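Local structure of N-acetylmuramoyl-l-alanine amidase AMID (Escherichia coli, 2WKX) at residues 32-37 with 160-165. The protein hydrolyses, with the help of one zinc ion, the amide link between N-acetylmuramoyl residues and L-amino acids in cell-wall glycopeptides. Sequence-based numbering, arbitrary orientation.
Sequences LVIHYT and DDPGPL. With ZN (zinc ion), chain B.
H35 and D161 meet at a zinc ion, a worked example of how a metal ties a strand to a distant loop. Imidazole ND1 of H35 lies 2.1 Å from the zinc, and carboxylate OD1 of D161 lies 1.9 Å from it; D161 OD2 stands back at 3.0 Å from the metal, which makes the carboxylate essentially monodentate. Ring and carboxylate are turned 38° apart, with OD1 at the imidazole edge. H151 also binds the metal, while zinc on ND1 and H84 hydrogen-bonded to NE2 together hold the rotation of the H35 ring.

The same OD1 accepts a weak, bent hydrogen bond from the backbone N of Y36 (3.4 Å, 137°), so strand and metal share one oxygen.

Packing gathers round the Y36 ring. With its CG set between backbone N and carbonyl carbon (chi1 54°), the phenol reaches across the loop and lays one face on D161: CB of D161 sits 3.3 Å from the ring centroid, almost exactly on the normal, in a CH-pi contact. P162 O lies at the ring edge, in its plane, 3.4 Å from Y36 CD2. Cutting Y36 back to an alanine would remove the ring face over D161 CB and is likely to open a gap beside the aspartate, although the backbone N-H to OD1 would stay. Two residues earlier in the strand, I34 CG2 packs against P162 CG at 3.9 Å; the peptide bond before this proline is cis.

A water accepts from D160 N and lies at a long 3.5 Å from Y36 OH.

Together these contacts build part of the catalytic zinc site of the amidase 2 (PGRP-like) fold, two histidines and an aspartate, with Y36, which probably contacts substrate, alongside.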
loop_
_atom_site.group_PDB
_atom_site.type_symbol
_atom_site.label_atom_id
_atom_site.label_comp_id
_atom_site.label_asym_id
_atom_site.label_seq_id
_atom_site.Cartn_x
_atom_site.Cartn_y
_atom_site.Cartn_z
ATOM N N LEU A 32 8.323 5.285 7.968
ATOM C CA LEU A 32 9.234 6.384 7.654
ATOM C C LEU A 32 10.563 5.752 7.264
ATOM O O LEU A 32 11.170 5.033 8.079
ATOM C CB LEU A 32 9.442 7.272 8.891
ATOM C CG LEU A 32 10.357 8.510 8.769
ATOM C CD1 LEU A 32 9.891 9.451 7.622
ATOM C CD2 LEU A 32 10.411 9.274 10.125
ATOM N N VAL A 33 11.016 6.024 6.038
ATOM C CA VAL A 33 12.237 5.365 5.521
ATOM C C VAL A 33 13.366 6.389 5.471
ATOM O O VAL A 33 13.208 7.510 4.913
ATOM C CB VAL A 33 12.038 4.728 4.117
ATOM C CG1 VAL A 33 13.322 3.974 3.685
ATOM C CG2 VAL A 33 10.781 3.783 4.068
ATOM N N ILE A 34 14.516 6.003 6.030
ATOM C CA ILE A 34 15.714 6.855 6.032
ATOM C C ILE A 34 16.712 6.354 4.971
ATOM O O ILE A 34 17.000 5.133 4.885
ATOM C CB ILE A 34 16.404 6.911 7.452
ATOM C CG1 ILE A 34 15.386 7.190 8.566
ATOM C CG2 ILE A 34 17.611 7.901 7.478
ATOM C CD1 ILE A 34 14.611 8.564 8.430
ATOM N N HIS A 35 17.215 7.300 4.190
ATOM C CA HIS A 35 18.145 7.056 3.082
ATOM C C HIS A 35 19.394 7.929 3.224
ATOM O O HIS A 35 19.378 8.967 3.910
ATOM C CB HIS A 35 17.509 7.460 1.727
ATOM C CG HIS A 35 16.211 6.784 1.406
ATOM N ND1 HIS A 35 16.151 5.634 0.648
ATOM C CD2 HIS A 35 14.925 7.123 1.691
ATOM C CE1 HIS A 35 14.885 5.266 0.516
ATOM N NE2 HIS A 35 14.120 6.163 1.121
ATOM N N TYR A 36 20.478 7.529 2.562
ATOM C CA TYR A 36 21.502 8.514 2.181
ATOM C C TYR A 36 21.505 8.714 0.664
ATOM O O TYR A 36 21.076 7.834 -0.112
ATOM C CB TYR A 36 22.921 8.215 2.722
ATOM C CG TYR A 36 23.524 6.843 2.427
ATOM C CD1 TYR A 36 23.687 6.367 1.119
ATOM C CD2 TYR A 36 23.980 6.039 3.480
ATOM C CE1 TYR A 36 24.255 5.100 0.856
ATOM C CE2 TYR A 36 24.566 4.774 3.234
ATOM C CZ TYR A 36 24.690 4.314 1.919
ATOM O OH TYR A 36 25.223 3.069 1.668
ATOM N N THR A 37 21.987 9.875 0.232
ATOM C CA THR A 37 21.934 10.237 -1.184
ATOM C C THR A 37 23.122 9.682 -1.969
ATOM O O THR A 37 23.050 9.561 -3.203
ATOM C CB THR A 37 21.956 11.782 -1.384
ATOM O OG1 THR A 37 23.155 12.317 -0.817
ATOM C CG2 THR A 37 20.739 12.488 -0.722
ATOM N N ASP A 160 22.090 -0.619 1.299
ATOM C CA ASP A 160 22.774 -0.537 2.598
ATOM C C ASP A 160 22.353 0.680 3.442
ATOM O O ASP A 160 22.661 0.717 4.633
ATOM C CB ASP A 160 24.299 -0.398 2.398
ATOM C CG ASP A 160 24.976 -1.689 1.946
ATOM O OD1 ASP A 160 24.335 -2.759 1.821
ATOM O OD2 ASP A 160 26.201 -1.600 1.714
ATOM N N ASP A 161 21.718 1.671 2.813
ATOM C CA ASP A 161 21.477 2.983 3.445
ATOM C C ASP A 161 20.444 2.949 4.569
ATOM O O ASP A 161 19.470 2.203 4.452
ATOM C CB ASP A 161 21.200 4.100 2.402
ATOM C CG ASP A 161 20.022 3.801 1.445
ATOM O OD1 ASP A 161 19.212 4.734 1.209
ATOM O OD2 ASP A 161 19.904 2.689 0.889
ATOM N N PRO A 162 20.626 3.780 5.634
ATOM C CA PRO A 162 21.711 4.781 5.826
ATOM C C PRO A 162 23.032 4.227 6.405
ATOM O O PRO A 162 23.937 5.008 6.670
ATOM C CB PRO A 162 21.083 5.812 6.778
ATOM C CG PRO A 162 20.136 4.966 7.649
ATOM C CD PRO A 162 19.630 3.830 6.724
ATOM N N GLY A 163 23.107 2.900 6.574
ATOM C CA GLY A 163 24.384 2.258 6.913
ATOM C C GLY A 163 24.763 2.218 8.384
ATOM O O GLY A 163 24.022 2.720 9.238
ATOM N N PRO A 164 25.919 1.594 8.685
ATOM C CA PRO A 164 26.299 1.273 10.072
ATOM C C PRO A 164 26.796 2.454 10.926
ATOM O O PRO A 164 27.096 2.238 12.109
ATOM C CB PRO A 164 27.400 0.221 9.896
ATOM C CG PRO A 164 28.089 0.620 8.592
ATOM C CD PRO A 164 26.920 1.123 7.709
ATOM N N LEU A 165 26.905 3.661 10.351
ATOM C CA LEU A 165 27.272 4.868 11.135
ATOM C C LEU A 165 26.069 5.739 11.494
ATOM O O LEU A 165 26.199 6.761 12.181
ATOM C CB LEU A 165 28.320 5.717 10.401
ATOM C CG LEU A 165 29.651 4.979 10.175
ATOM C CD1 LEU A 165 30.672 5.929 9.519
ATOM C CD2 LEU A 165 30.209 4.356 11.443
HETATM ZN ZN ZN B . 17.808 4.535 -0.128
HETATM O O HOH W 1 23.250 1.434 -0.692
#